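Local structure of uncharacterized protein (Staphylococcus aureus subsp. aureus Mu50, 4EBG) at residues 39-44 with 81-86; 46-51 with 62-67. The protein is a secreted protein of unknown function from the DUF4467 family, whose cystatin-like fold packs a long helix against an antiparallel sheet. All blocks are in the same frame, centred on the assembly; numbering follows the deposited sequence.

Interaction 1. Residues 39-44 with 81-86; sequences HVYKDG and IKYMKD
Tyr83 reaches Tyr41 because its CG stands anti to the backbone N (chi1 -159°), which swings the ring off the helix toward strand 39-41; Tyr41 leans to meet it with CG anti to its own carbonyl carbon (chi1 -56°). The two side chains run past each other in opposite directions, and the CD1-CE1 edge of Tyr83 is applied to one face of Tyr41 in a T-shaped stack, the ring planes at 73°. The touch falls at the root of the Tyr41 ring, where its CG lies 3.6 Å from Tyr83 CE1. Farther out, the Tyr41 hydroxyl lies against Met84, its OH 3.3 Å from the selenomethionine CG. Tyrosine suits both places: a broad flat ring for the packing and a hydroxyl that reaches water. One water, in the plane of the Tyr41 ring, is 2.6 Å from Tyr41 OH and donates to Met84 O at 2.8 Å; a second joins Tyr83 OH to Lys42 NZ. The extended aliphatic chain of Lys42, an exposed residue, lies over that hydroxyl, CE 3.3 Å from Tyr83 OH, while its NZ donates to the shared water. At the other end the Met84 SE approaches the His39 ring obliquely, 4.1 Å from ND1, and His39 NE2 is held by Glu92. No direct hydrogen bond crosses the contact; polar links run through water, and Tyr83 is also stacked on His87. Tyr83 packs on Val46 as well, and Met84 on Val48, both of the neighbouring strand. The arrangement is a short amphipathic helix laid across an antiparallel sheet, its inward residues meeting the strand's aromatic side chain, within a cystatin-like fold.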
loop_
_atom_site.group_PDB
_atom_site.type_symbol
_atom_site.label_atom_id
_atom_site.label_comp_id
_atom_site.label_asym_id
_atom_site.label_seq_id
_atom_site.Cartn_x
_atom_site.Cartn_y
_atom_site.Cartn_z
ATOM N N HIS B 39 19.828 9.579 2.728
ATOM C CA HIS B 39 20.520 10.803 2.397
ATOM C C HIS B 39 19.636 11.998 2.696
ATOM O O HIS B 39 18.436 11.980 2.389
ATOM C CB HIS B 39 20.933 10.860 0.933
ATOM C CG HIS B 39 22.008 9.881 0.573
ATOM N ND1 HIS B 39 21.747 8.567 0.285
ATOM C CD2 HIS B 39 23.357 10.029 0.476
ATOM C CE1 HIS B 39 22.884 7.943 0.012
ATOM N NE2 HIS B 39 23.871 8.815 0.083
ATOM N N VAL B 40 20.194 13.048 3.296
ATOM C CA VAL B 40 19.497 14.289 3.582
ATOM C C VAL B 40 20.056 15.396 2.698
ATOM O O VAL B 40 21.290 15.501 2.512
ATOM C CB VAL B 40 19.638 14.695 5.069
ATOM C CG1 VAL B 40 18.963 16.021 5.366
ATOM C CG2 VAL B 40 19.149 13.579 5.972
ATOM N N TYR B 41 19.152 16.234 2.176
ATOM C CA TYR B 41 19.479 17.336 1.303
ATOM C C TYR B 41 18.830 18.595 1.804
ATOM O O TYR B 41 17.847 18.573 2.531
ATOM C CB TYR B 41 19.039 17.056 -0.141
ATOM C CG TYR B 41 19.608 15.797 -0.674
ATOM C CD1 TYR B 41 20.865 15.802 -1.297
ATOM C CD2 TYR B 41 18.956 14.562 -0.537
ATOM C CE1 TYR B 41 21.464 14.593 -1.774
ATOM C CE2 TYR B 41 19.547 13.413 -1.017
ATOM C CZ TYR B 41 20.808 13.413 -1.591
ATOM O OH TYR B 41 21.364 12.230 -2.014
ATOM N N LYS B 42 19.341 19.697 1.279
ATOM C CA LYS B 42 18.770 21.035 1.494
ATOM C C LYS B 42 18.497 21.285 2.965
ATOM O O LYS B 42 17.458 21.771 3.366
ATOM C CB LYS B 42 17.581 21.279 0.534
ATOM C CG LYS B 42 18.079 21.451 -0.949
ATOM C CD LYS B 42 17.036 21.885 -1.930
ATOM C CE LYS B 42 17.521 21.800 -3.356
ATOM N NZ LYS B 42 16.492 22.360 -4.308
ATOM N N ASP B 43 19.503 20.899 3.765
ATOM C CA ASP B 43 19.551 21.069 5.214
ATOM C C ASP B 43 18.312 20.542 5.898
ATOM O O ASP B 43 17.857 21.093 6.896
ATOM C CB ASP B 43 19.854 22.524 5.596
ATOM C CG ASP B 43 20.409 22.673 7.023
ATOM O OD1 ASP B 43 20.958 21.733 7.670
ATOM O OD2 ASP B 43 20.322 23.794 7.520
ATOM N N GLY B 44 17.827 19.405 5.400
ATOM C CA GLY B 44 16.729 18.702 6.012
ATOM C C GLY B 44 15.400 18.812 5.288
ATOM O O GLY B 44 14.454 18.168 5.712
ATOM N N ILE B 81 16.250 9.020 -7.622
ATOM C CA ILE B 81 17.541 8.657 -8.215
ATOM C C ILE B 81 18.168 9.915 -8.797
ATOM O O ILE B 81 19.363 10.208 -8.605
ATOM C CB ILE B 81 17.345 7.584 -9.306
ATOM C CG1 ILE B 81 16.719 6.324 -8.705
ATOM C CG2 ILE B 81 18.650 7.268 -9.965
ATOM C CD1 ILE B 81 17.266 5.913 -7.380
ATOM N N LYS B 82 17.381 10.652 -9.580
ATOM C CA LYS B 82 17.850 11.866 -10.151
ATOM C C LYS B 82 18.221 12.858 -9.044
ATOM O O LYS B 82 19.208 13.594 -9.139
ATOM C CB LYS B 82 16.793 12.467 -11.061
ATOM C CG LYS B 82 17.194 13.769 -11.681
ATOM C CD LYS B 82 16.097 14.382 -12.540
ATOM C CE LYS B 82 16.556 15.710 -13.163
ATOM N NZ LYS B 82 17.947 15.676 -13.783
ATOM N N TYR B 83 17.415 12.902 -7.992
ATOM C CA TYR B 83 17.651 13.874 -6.947
ATOM C C TYR B 83 19.022 13.628 -6.336
ATOM O O TYR B 83 19.782 14.559 -6.038
ATOM C CB TYR B 83 16.545 13.826 -5.875
ATOM C CG TYR B 83 16.482 15.088 -5.085
ATOM C CD1 TYR B 83 17.320 15.310 -3.989
ATOM C CD2 TYR B 83 15.621 16.092 -5.464
ATOM C CE1 TYR B 83 17.298 16.507 -3.297
ATOM C CE2 TYR B 83 15.575 17.308 -4.734
ATOM C CZ TYR B 83 16.434 17.523 -3.678
ATOM O OH TYR B 83 16.458 18.693 -2.979
HETATM N N MSE B 84 19.325 12.367 -6.047
HETATM C CA MSE B 84 20.629 12.054 -5.411
HETATM C C MSE B 84 21.800 12.379 -6.320
HETATM O O MSE B 84 22.848 12.794 -5.891
HETATM C CB MSE B 84 20.680 10.589 -5.004
HETATM C CG MSE B 84 19.685 10.197 -3.926
HETATM SE SE MSE B 84 19.845 8.349 -3.373
HETATM C CE MSE B 84 19.146 7.572 -4.873
ATOM N N LYS B 85 21.606 12.164 -7.597
ATOM C CA LYS B 85 22.628 12.458 -8.616
ATOM C C LYS B 85 22.985 13.925 -8.670
ATOM O O LYS B 85 24.118 14.328 -8.879
ATOM C CB LYS B 85 22.113 11.944 -9.999
ATOM C CG LYS B 85 23.027 12.329 -11.134
ATOM C CD LYS B 85 22.572 11.702 -12.431
ATOM C CE LYS B 85 21.239 12.151 -12.921
ATOM N NZ LYS B 85 21.222 13.557 -13.400
ATOM N N ASP B 86 21.935 14.712 -8.539
ATOM C CA ASP B 86 21.976 16.136 -8.859
ATOM C C ASP B 86 22.299 17.028 -7.693
ATOM O O ASP B 86 22.519 18.221 -7.907
ATOM C CB ASP B 86 20.653 16.582 -9.473
ATOM C CG ASP B 86 20.445 16.095 -10.865
ATOM O OD1 ASP B 86 21.337 15.415 -11.423
ATOM O OD2 ASP B 86 19.347 16.379 -11.415
HETATM O O HOH W 1 23.672 12.533 -3.261
HETATM O O HOH W 2 14.495 20.500 -3.715
#

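Interaction 2. Residues 46-51 with 62-67; sequences VIVIGI and YFAYEI
Gly50 and Tyr62 meet where the two strands come closest: the Tyr62 ring lies over the glycine, with Gly50 CA 3.4 Å from Tyr62 CD2 and 20° off the normal through the ring centre, a CH-pi contact. With no side chain on this face, Gly50 lets the ring settle directly on its CA. Val48 meets the same ring at its edge through CG1, the methyl set anti to the backbone N (chi1 179°), while its CG2 faces Ala64 CB at 4.2 Å; the small alanine suits a non-hydrogen-bonded pair whose backbones lie near each other. Strands 46-51 and 62-67 form an antiparallel beta hairpin at the middle of the sheet, registered by the hydrogen-bonded pairs Ile47 with Tyr65 and Ile49 with Phe63. In the first, Tyr65 N donates to Ile47 O at 2.8 Å. In the second, Phe63 N reaches Ile49 O at 2.9 Å, and that carbonyl also receives a CA-H...O contact from Tyr62 CA at 3.1 Å. Branched and aromatic residues, at home in extended chain, fill the face bearing Ile47, Ile49, Phe63 and Tyr65. There Ile49 CD1 touches Tyr65 CE1 at 4.0 Å, under helix 3-23, whose Gln13 takes the Tyr65 hydroxyl. Ile51 sends CD1 to Phe63 CE2, and Phe63 also packs on Lys22 of the second subunit. At the far end Ile47 CD1 still meets Ile67 CG1 in ordinary apolar packing, at 4.0 Å. The loose side is at partly exposed Glu66, whose side chain comes no nearer than 4.5 Å to strand 46-51 and whose carboxylate bonds to Asn75.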
loop_
_atom_site.group_PDB
_atom_site.type_symbol
_atom_site.label_atom_id
_atom_site.label_comp_id
_atom_site.label_asym_id
_atom_site.label_seq_id
_atom_site.Cartn_x
_atom_site.Cartn_y
_atom_site.Cartn_z
ATOM N N VAL B 46 14.630 17.840 2.194
ATOM C CA VAL B 46 14.369 16.626 1.379
ATOM C C VAL B 46 15.201 15.463 1.932
ATOM O O VAL B 46 16.408 15.603 2.157
ATOM C CB VAL B 46 14.695 16.841 -0.152
ATOM C CG1 VAL B 46 14.525 15.551 -0.964
ATOM C CG2 VAL B 46 13.847 18.029 -0.678
ATOM N N ILE B 47 14.570 14.320 2.163
ATOM C CA ILE B 47 15.232 13.126 2.618
ATOM C C ILE B 47 14.881 11.998 1.667
ATOM O O ILE B 47 13.725 11.774 1.378
ATOM C CB ILE B 47 14.820 12.803 4.087
ATOM C CG1 ILE B 47 15.164 13.990 4.997
ATOM C CG2 ILE B 47 15.471 11.512 4.564
ATOM C CD1 ILE B 47 14.795 13.752 6.499
ATOM N N VAL B 48 15.895 11.298 1.148
ATOM C CA VAL B 48 15.738 10.200 0.217
ATOM C C VAL B 48 16.185 8.955 0.914
ATOM O O VAL B 48 17.302 8.893 1.446
ATOM C CB VAL B 48 16.524 10.442 -1.090
ATOM C CG1 VAL B 48 16.312 9.229 -1.997
ATOM C CG2 VAL B 48 16.111 11.701 -1.806
ATOM N N ILE B 49 15.326 7.922 0.901
ATOM C CA ILE B 49 15.634 6.647 1.465
ATOM C C ILE B 49 15.581 5.573 0.407
ATOM O O ILE B 49 14.786 5.642 -0.508
ATOM C CB ILE B 49 14.762 6.282 2.695
ATOM C CG1 ILE B 49 13.305 6.113 2.301
ATOM C CG2 ILE B 49 14.986 7.335 3.798
ATOM C CD1 ILE B 49 12.417 5.640 3.491
ATOM N N GLY B 50 16.416 4.564 0.576
ATOM C CA GLY B 50 16.431 3.374 -0.235
ATOM C C GLY B 50 16.221 2.191 0.701
ATOM O O GLY B 50 16.989 1.983 1.622
ATOM N N ILE B 51 15.203 1.371 0.408
ATOM C CA ILE B 51 14.773 0.371 1.339
ATOM C C ILE B 51 14.474 -0.941 0.628
ATOM O O ILE B 51 14.195 -0.976 -0.571
ATOM C CB ILE B 51 13.494 0.839 2.106
ATOM C CG1 ILE B 51 12.271 0.932 1.205
ATOM C CG2 ILE B 51 13.737 2.115 2.869
ATOM C CD1 ILE B 51 10.960 1.063 1.874
ATOM N N TYR B 62 13.791 3.334 -3.902
ATOM C CA TYR B 62 14.043 4.658 -3.362
ATOM C C TYR B 62 12.770 5.499 -3.346
ATOM O O TYR B 62 11.930 5.417 -4.269
ATOM C CB TYR B 62 15.162 5.331 -4.162
ATOM C CG TYR B 62 16.529 4.741 -3.809
ATOM C CD1 TYR B 62 16.990 3.593 -4.403
ATOM C CD2 TYR B 62 17.345 5.369 -2.876
ATOM C CE1 TYR B 62 18.239 3.058 -4.061
ATOM C CE2 TYR B 62 18.565 4.876 -2.547
ATOM C CZ TYR B 62 19.012 3.698 -3.140
ATOM O OH TYR B 62 20.244 3.176 -2.744
ATOM N N PHE B 63 12.669 6.360 -2.353
ATOM C CA PHE B 63 11.557 7.259 -2.133
ATOM C C PHE B 63 12.063 8.587 -1.609
ATOM O O PHE B 63 12.983 8.614 -0.776
ATOM C CB PHE B 63 10.594 6.696 -1.092
ATOM C CG PHE B 63 10.004 5.382 -1.488
ATOM C CD1 PHE B 63 8.940 5.306 -2.409
ATOM C CD2 PHE B 63 10.516 4.214 -0.975
ATOM C CE1 PHE B 63 8.429 4.095 -2.789
ATOM C CE2 PHE B 63 10.014 3.018 -1.375
ATOM C CZ PHE B 63 8.933 2.950 -2.234
ATOM N N ALA B 64 11.536 9.677 -2.158
ATOM C CA ALA B 64 11.848 10.996 -1.688
ATOM C C ALA B 64 10.752 11.534 -0.783
ATOM O O ALA B 64 9.563 11.451 -1.127
ATOM C CB ALA B 64 12.061 11.964 -2.868
ATOM N N TYR B 65 11.144 12.106 0.349
ATOM C CA TYR B 65 10.245 12.743 1.281
ATOM C C TYR B 65 10.615 14.206 1.392
ATOM O O TYR B 65 11.809 14.583 1.342
ATOM C CB TYR B 65 10.361 12.099 2.690
ATOM C CG TYR B 65 9.745 10.742 2.798
ATOM C CD1 TYR B 65 10.340 9.638 2.259
ATOM C CD2 TYR B 65 8.556 10.567 3.449
ATOM C CE1 TYR B 65 9.753 8.397 2.344
ATOM C CE2 TYR B 65 7.966 9.314 3.561
ATOM C CZ TYR B 65 8.558 8.254 3.019
ATOM O OH TYR B 65 7.929 7.029 3.148
ATOM N N GLU B 66 9.595 14.999 1.660
ATOM C CA GLU B 66 9.826 16.385 2.082
ATOM C C GLU B 66 9.425 16.509 3.530
ATOM O O GLU B 66 8.476 15.848 3.988
ATOM C CB GLU B 66 8.976 17.332 1.258
ATOM C CG GLU B 66 9.405 17.387 -0.160
ATOM C CD GLU B 66 8.685 18.440 -0.924
ATOM O OE1 GLU B 66 9.089 19.624 -0.837
ATOM O OE2 GLU B 66 7.707 18.061 -1.587
ATOM N N ILE B 67 10.149 17.348 4.257
ATOM C CA ILE B 67 9.803 17.648 5.622
ATOM C C ILE B 67 9.157 19.022 5.537
ATOM O O ILE B 67 9.807 20.008 5.174
ATOM C CB ILE B 67 11.012 17.714 6.548
ATOM C CG1 ILE B 67 11.786 16.387 6.556
ATOM C CG2 ILE B 67 10.559 18.007 7.920
ATOM C CD1 ILE B 67 10.971 15.107 6.935
#

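In the fold
From the N terminus the chain first forms helix 3-23, then enters the sheet at strand 37-41, the start of interaction 1. It turns into strand 46-52, runs back along strand 60-68 and so closes the short hairpin loop of interaction 2. Strand 71-74 follows at one edge, and helix 80-86 then returns to strand 37-41, closing the longer loop of interaction 1, within which interaction 2 is nested. Strands 37-41 and 46-52 are sheet neighbours, so the contacts adjoin: backbone bonds, probably hydrogen bonds, join them, and Met84 packs on Tyr62. Interaction 2 builds the sheet's centre; interaction 1 fixes the short helix across the face turned from helix 3-23.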